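Local coordinates for protein ZmpA Glycopeptidase (Clostridium perfringens, PDB 6XSX) that probably cleaves the polypeptide of glycosylated proteins as a metallopeptidase, whose M60-family catalytic module is the part of the longer enzyme described here, at residues W48-Y53 / N237-S242; V119-N124 / V178-S183. All blocks are in the same frame, centred on the assembly; numbering follows the deposited sequence.

How the contacts relate
Contacts 1 and 2 interlock within one large mixed β-sheet, with centres about 4 Å apart and contact 2 nested within the chain loop that contact 1 closes. Strands 49-56 and 117-123 are antiparallel neighbours, and Thr51 OG1 lies 2.7 Å from Leu120 O in a hydrogen bond. Trp48 and Tyr121 set their rings nearly parallel, 3.5 Å apart at Trp48 CE3 and Tyr121 CD2. A further bond, 2.7 Å from Arg239 NH1 to Ser183 O, ties 237-242 to 178-183. Contact 1 also reaches toward the probable active site: Tyr240 OH is hydrogen-bonded to Asn286, next to the HExxH sequence of helix 277-286, where no metal is bound.

Contact 1: W48-Y53 / N237-S242; sequences WQPTGY and NFRYIS. With EDO (1,2-ethanediol), chain H.
The guanidinium group of Arg239 is gripped by carbonyl oxygens along its edge. Its NE donates to the backbone oxygen Trp48 O at 2.8 Å, almost straight out along the C=O bond of Trp48 but with a bent N-H...O angle of 132°. Arg239 NH2 gives a straighter bond, 165°, to Gln49 OE1, also at 2.8 Å. Both acceptors lie close to the guanidinium plane, while the Gln49 amide is turned 52° against it. NH1 is taken by the backbone oxygens of Ser183 and Thr186. Arginine suits this place because one flat group can serve acceptors from separate parts of the chain. Its side chain starts extended, with CG anti to the backbone N, then bends at chi3 to present that edge. Gln49 folds back at chi2, and its NE2, bonded to Asp47 O, makes a long, weak bond to a water that donates to Phe238 O. Two residues after Arg239, within strand 240-244, Ile241 places CD1 over the face of the six-membered ring of Trp48, 3.7 Å from its centroid, a CH-pi contact. Farther along, Ser242 OG shares a hydrogen bond with O2 of a 1,2-ethanediol, probably from the crystallisation liquor. Since carbonyl oxygens line the edge of the cationic group of the buried Arg239, its charge is probably stabilised by several C=O dipoles, all from neutral groups.

Contact 2: V119-N124 / V178-S183; sequences VLYTSN and VFDVFS
One face of the Tyr121 ring is overlapped at its rim by the indole of Trp48, and the partners across this contact come to its edge: Asp180 OD2 lies in the ring plane beside the hydroxyl, and Phe182 CZ comes to the rim, 3.6 Å from Tyr121 CE1. Phe182 turns its own rim to Tyr121, so the two aromatics touch edge to edge. Tyr121 OH donates to Asp180 OD2 at 2.7 Å, approaching on the syn side and 29° out of the carboxylate plane. With CG anti to the carbonyl carbon (chi1 -48°), the tyrosine reaches out from its strand to meet an aspartate coming from the opposite direction. In the mixed sheet, strands 49-56 and 143-149 lie between 117-123 and 179-182, yet the axes of the two short segments approach to 10.3 Å, at 21° from parallel. Three flat-sheet spacings would be longer, so the sheet must curl, and side chains of this face meet across the bend. Tyr145 of strand 143-149 adds a second hydroxyl to Asp180 OD2, and Asn189 ND2 bonds to OD1. These partners satisfy a buried carboxylate and would probably favour its ionised form. Beyond it, Val119 and Val178 point at each other tip to tip, their CG1 methyls 3.5 Å apart; compact and branched, they suit both strand backbone and close packing, with Val119 CG2 4.0 Å from Asp180 OD2.

Contact 1: W48-Y53 / N237-S242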
loop_
_atom_site.group_PDB
_atom_site.type_symbol
_atom_site.label_atom_id
_atom_site.label_comp_id
_atom_site.label_asym_id
_atom_site.label_seq_id
_atom_site.Cartn_x
_atom_site.Cartn_y
_atom_site.Cartn_z
ATOM N N TRP A 48 7.055 18.002 2.869
ATOM C CA TRP A 48 8.365 18.518 2.512
ATOM C C TRP A 48 8.395 18.984 1.056
ATOM O O TRP A 48 7.956 18.255 0.166
ATOM C CB TRP A 48 9.438 17.448 2.739
ATOM C CG TRP A 48 9.545 16.967 4.149
ATOM C CD1 TRP A 48 8.985 17.511 5.271
ATOM C CD2 TRP A 48 10.326 15.853 4.589
ATOM N NE1 TRP A 48 9.344 16.790 6.376
ATOM C CE2 TRP A 48 10.172 15.771 5.989
ATOM C CE3 TRP A 48 11.145 14.933 3.935
ATOM C CZ2 TRP A 48 10.791 14.777 6.746
ATOM C CZ3 TRP A 48 11.750 13.948 4.681
ATOM C CH2 TRP A 48 11.576 13.877 6.065
ATOM N N GLN A 49 8.972 20.177 0.837
ATOM C CA GLN A 49 9.074 20.778 -0.491
ATOM C C GLN A 49 10.539 21.055 -0.818
ATOM O O GLN A 49 11.328 21.335 0.086
ATOM C CB GLN A 49 8.190 22.017 -0.607
ATOM C CG GLN A 49 6.715 21.738 -0.321
ATOM C CD GLN A 49 6.104 20.705 -1.239
ATOM O OE1 GLN A 49 6.371 20.668 -2.434
ATOM N NE2 GLN A 49 5.258 19.855 -0.686
ATOM N N PRO A 50 10.937 20.906 -2.110
ATOM C CA PRO A 50 12.342 20.932 -2.528
ATOM C C PRO A 50 13.062 22.266 -2.353
ATOM O O PRO A 50 12.449 23.325 -2.509
ATOM C CB PRO A 50 12.288 20.652 -4.042
ATOM C CG PRO A 50 10.870 21.021 -4.452
ATOM C CD PRO A 50 10.025 20.660 -3.247
ATOM N N THR A 51 14.361 22.182 -2.014
ATOM C CA THR A 51 15.259 23.325 -2.073
ATOM C C THR A 51 16.424 23.031 -3.011
ATOM O O THR A 51 16.957 23.952 -3.614
ATOM C CB THR A 51 15.797 23.753 -0.701
ATOM O OG1 THR A 51 16.866 22.877 -0.339
ATOM C CG2 THR A 51 14.730 23.805 0.376
ATOM N N GLY A 52 16.834 21.757 -3.086
ATOM C CA GLY A 52 17.966 21.347 -3.905
ATOM C C GLY A 52 19.319 21.593 -3.232
ATOM O O GLY A 52 20.358 21.456 -3.888
ATOM N N TYR A 53 19.300 21.918 -1.925
ATOM C CA TYR A 53 20.521 22.216 -1.192
ATOM C C TYR A 53 20.934 21.079 -0.263
ATOM O O TYR A 53 20.103 20.503 0.441
ATOM C CB TYR A 53 20.387 23.490 -0.357
ATOM C CG TYR A 53 20.271 24.749 -1.179
ATOM C CD1 TYR A 53 21.233 25.079 -2.128
ATOM C CD2 TYR A 53 19.193 25.603 -1.012
ATOM C CE1 TYR A 53 21.120 26.230 -2.896
ATOM C CE2 TYR A 53 19.067 26.758 -1.770
ATOM C CZ TYR A 53 20.027 27.067 -2.719
ATOM O OH TYR A 53 19.908 28.204 -3.461
ATOM N N ASN A 237 -2.866 18.721 0.662
ATOM C CA ASN A 237 -1.460 18.992 0.377
ATOM C C ASN A 237 -0.586 18.082 1.233
ATOM O O ASN A 237 -0.597 18.202 2.455
ATOM C CB ASN A 237 -1.074 20.458 0.596
ATOM C CG ASN A 237 -1.757 21.408 -0.364
ATOM O OD1 ASN A 237 -1.954 21.083 -1.532
ATOM N ND2 ASN A 237 -2.112 22.589 0.118
ATOM N N PHE A 238 0.154 17.178 0.575
ATOM C CA PHE A 238 1.125 16.322 1.235
ATOM C C PHE A 238 2.208 15.897 0.244
ATOM O O PHE A 238 2.064 16.061 -0.965
ATOM C CB PHE A 238 0.439 15.104 1.863
ATOM C CG PHE A 238 -0.155 14.128 0.875
ATOM C CD1 PHE A 238 0.629 13.147 0.283
ATOM C CD2 PHE A 238 -1.511 14.154 0.579
ATOM C CE1 PHE A 238 0.078 12.231 -0.604
ATOM C CE2 PHE A 238 -2.067 13.239 -0.300
ATOM C CZ PHE A 238 -1.268 12.280 -0.895
ATOM N N ARG A 239 3.305 15.349 0.767
ATOM C CA ARG A 239 4.267 14.691 -0.100
ATOM C C ARG A 239 4.647 13.356 0.533
ATOM O O ARG A 239 5.299 13.327 1.574
ATOM C CB ARG A 239 5.488 15.572 -0.394
ATOM C CG ARG A 239 6.418 14.990 -1.451
ATOM C CD ARG A 239 7.666 15.826 -1.712
ATOM N NE ARG A 239 7.370 17.109 -2.348
ATOM C CZ ARG A 239 7.123 17.263 -3.647
ATOM N NH1 ARG A 239 7.128 16.214 -4.448
ATOM N NH2 ARG A 239 6.869 18.461 -4.141
ATOM N N TYR A 240 4.192 12.260 -0.090
ATOM C CA TYR A 240 4.515 10.936 0.418
ATOM C C TYR A 240 6.005 10.720 0.187
ATOM O O TYR A 240 6.527 11.127 -0.855
ATOM C CB TYR A 240 3.697 9.848 -0.290
ATOM C CG TYR A 240 3.811 8.499 0.381
ATOM C CD1 TYR A 240 2.883 8.084 1.329
ATOM C CD2 TYR A 240 4.884 7.668 0.118
ATOM C CE1 TYR A 240 3.009 6.858 1.969
ATOM C CE2 TYR A 240 5.030 6.446 0.752
ATOM C CZ TYR A 240 4.084 6.035 1.675
ATOM O OH TYR A 240 4.235 4.829 2.297
ATOM N N ILE A 241 6.667 10.069 1.154
ATOM C CA ILE A 241 8.116 9.918 1.133
ATOM C C ILE A 241 8.488 8.440 1.225
ATOM O O ILE A 241 8.068 7.752 2.159
ATOM C CB ILE A 241 8.763 10.706 2.295
ATOM C CG1 ILE A 241 8.421 12.199 2.225
ATOM C CG2 ILE A 241 10.274 10.466 2.340
ATOM C CD1 ILE A 241 8.403 12.887 3.575
ATOM N N SER A 242 9.290 7.982 0.253
ATOM C CA SER A 242 10.053 6.744 0.355
ATOM C C SER A 242 11.534 7.102 0.449
ATOM O O SER A 242 12.057 7.803 -0.412
ATOM C CB SER A 242 9.799 5.833 -0.824
ATOM O OG SER A 242 8.414 5.772 -1.116
HETATM C C1 EDO H . 6.180 2.248 -4.352
HETATM O O1 EDO H . 7.464 2.050 -4.955
HETATM C C2 EDO H . 6.011 3.406 -3.419
HETATM O O2 EDO H . 6.957 3.488 -2.349
HETATM O O HOH W 1 3.736 17.666 -2.635
#

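Contact 2: V119-N124 / V178-S183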
loop_
_atom_site.group_PDB
_atom_site.type_symbol
_atom_site.label_atom_id
_atom_site.label_comp_id
_atom_site.label_asym_id
_atom_site.label_seq_id
_atom_site.Cartn_x
_atom_site.Cartn_y
_atom_site.Cartn_z
ATOM N N VAL A 119 20.250 17.012 3.388
ATOM C CA VAL A 119 19.622 17.948 2.471
ATOM C C VAL A 119 18.583 18.784 3.228
ATOM O O VAL A 119 18.195 18.448 4.351
ATOM C CB VAL A 119 18.985 17.207 1.277
ATOM C CG1 VAL A 119 20.003 16.396 0.485
ATOM C CG2 VAL A 119 17.815 16.340 1.712
ATOM N N LEU A 120 18.145 19.878 2.584
ATOM C CA LEU A 120 17.154 20.789 3.133
ATOM C C LEU A 120 15.887 20.701 2.296
ATOM O O LEU A 120 15.952 20.717 1.065
ATOM C CB LEU A 120 17.668 22.241 3.143
ATOM C CG LEU A 120 19.003 22.511 3.844
ATOM C CD1 LEU A 120 19.379 23.976 3.708
ATOM C CD2 LEU A 120 18.960 22.125 5.318
ATOM N N TYR A 121 14.754 20.614 3.009
ATOM C CA TYR A 121 13.424 20.819 2.465
ATOM C C TYR A 121 12.740 21.954 3.228
ATOM O O TYR A 121 13.170 22.324 4.324
ATOM C CB TYR A 121 12.591 19.543 2.609
ATOM C CG TYR A 121 13.268 18.267 2.160
ATOM C CD1 TYR A 121 13.614 18.066 0.831
ATOM C CD2 TYR A 121 13.554 17.256 3.068
ATOM C CE1 TYR A 121 14.232 16.898 0.413
ATOM C CE2 TYR A 121 14.162 16.075 2.668
ATOM C CZ TYR A 121 14.494 15.896 1.335
ATOM O OH TYR A 121 15.106 14.742 0.944
ATOM N N THR A 122 11.669 22.497 2.640
ATOM C CA THR A 122 10.844 23.466 3.340
ATOM C C THR A 122 9.553 22.792 3.788
ATOM O O THR A 122 9.047 21.871 3.138
ATOM C CB THR A 122 10.538 24.714 2.494
ATOM O OG1 THR A 122 9.709 24.354 1.389
ATOM C CG2 THR A 122 11.782 25.391 1.961
ATOM N N SER A 123 9.052 23.284 4.922
ATOM C CA SER A 123 7.741 22.944 5.436
ATOM C C SER A 123 7.043 24.257 5.765
ATOM O O SER A 123 7.615 25.087 6.478
ATOM C CB SER A 123 7.870 22.077 6.655
ATOM O OG SER A 123 6.603 21.893 7.258
ATOM N N ASN A 124 5.841 24.449 5.206
ATOM C CA ASN A 124 5.108 25.686 5.413
ATOM C C ASN A 124 3.672 25.356 5.798
ATOM O O ASN A 124 2.761 25.525 4.989
ATOM C CB ASN A 124 5.145 26.601 4.187
ATOM C CG ASN A 124 4.674 28.004 4.506
ATOM O OD1 ASN A 124 4.831 28.467 5.634
ATOM N ND2 ASN A 124 4.077 28.672 3.534
ATOM N N VAL A 178 23.456 11.561 -2.015
ATOM C CA VAL A 178 22.009 11.724 -2.063
ATOM C C VAL A 178 21.552 12.124 -3.463
ATOM O O VAL A 178 22.182 12.975 -4.090
ATOM C CB VAL A 178 21.499 12.749 -1.026
ATOM C CG1 VAL A 178 22.132 14.125 -1.204
ATOM C CG2 VAL A 178 19.985 12.881 -1.061
ATOM N N PHE A 179 20.414 11.542 -3.892
ATOM C CA PHE A 179 19.649 11.994 -5.048
ATOM C C PHE A 179 18.158 11.917 -4.734
ATOM O O PHE A 179 17.683 10.892 -4.233
ATOM C CB PHE A 179 19.981 11.144 -6.279
ATOM C CG PHE A 179 19.133 11.445 -7.485
ATOM C CD1 PHE A 179 19.353 12.587 -8.245
ATOM C CD2 PHE A 179 18.106 10.592 -7.861
ATOM C CE1 PHE A 179 18.562 12.869 -9.352
ATOM C CE2 PHE A 179 17.309 10.876 -8.960
ATOM C CZ PHE A 179 17.545 12.008 -9.712
ATOM N N ASP A 180 17.424 13.002 -5.034
ATOM C CA ASP A 180 15.992 13.053 -4.751
ATOM C C ASP A 180 15.197 13.169 -6.044
ATOM O O ASP A 180 15.569 13.943 -6.920
ATOM C CB ASP A 180 15.614 14.228 -3.841
ATOM C CG ASP A 180 15.907 14.019 -2.361
ATOM O OD1 ASP A 180 16.064 12.858 -1.950
ATOM O OD2 ASP A 180 15.963 15.023 -1.621
ATOM N N VAL A 181 14.073 12.438 -6.118
ATOM C CA VAL A 181 13.061 12.668 -7.141
ATOM C C VAL A 181 11.795 13.197 -6.472
ATOM O O VAL A 181 11.189 12.495 -5.656
ATOM C CB VAL A 181 12.721 11.390 -7.933
ATOM C CG1 VAL A 181 11.764 11.689 -9.085
ATOM C CG2 VAL A 181 13.968 10.668 -8.429
ATOM N N PHE A 182 11.404 14.422 -6.852
ATOM C CA PHE A 182 10.136 15.015 -6.455
ATOM C C PHE A 182 9.134 14.879 -7.593
ATOM O O PHE A 182 9.368 15.380 -8.695
ATOM C CB PHE A 182 10.299 16.504 -6.140
ATOM C CG PHE A 182 11.303 16.786 -5.054
ATOM C CD1 PHE A 182 10.890 17.003 -3.751
ATOM C CD2 PHE A 182 12.663 16.815 -5.333
ATOM C CE1 PHE A 182 11.820 17.250 -2.748
ATOM C CE2 PHE A 182 13.590 17.068 -4.331
ATOM C CZ PHE A 182 13.166 17.285 -3.040
ATOM N N SER A 183 8.025 14.192 -7.305
ATOM C CA SER A 183 6.904 14.111 -8.228
ATOM C C SER A 183 5.858 15.127 -7.781
ATOM O O SER A 183 6.161 15.979 -6.946
ATOM C CB SER A 183 6.363 12.704 -8.274
ATOM O OG SER A 183 5.743 12.356 -7.041
#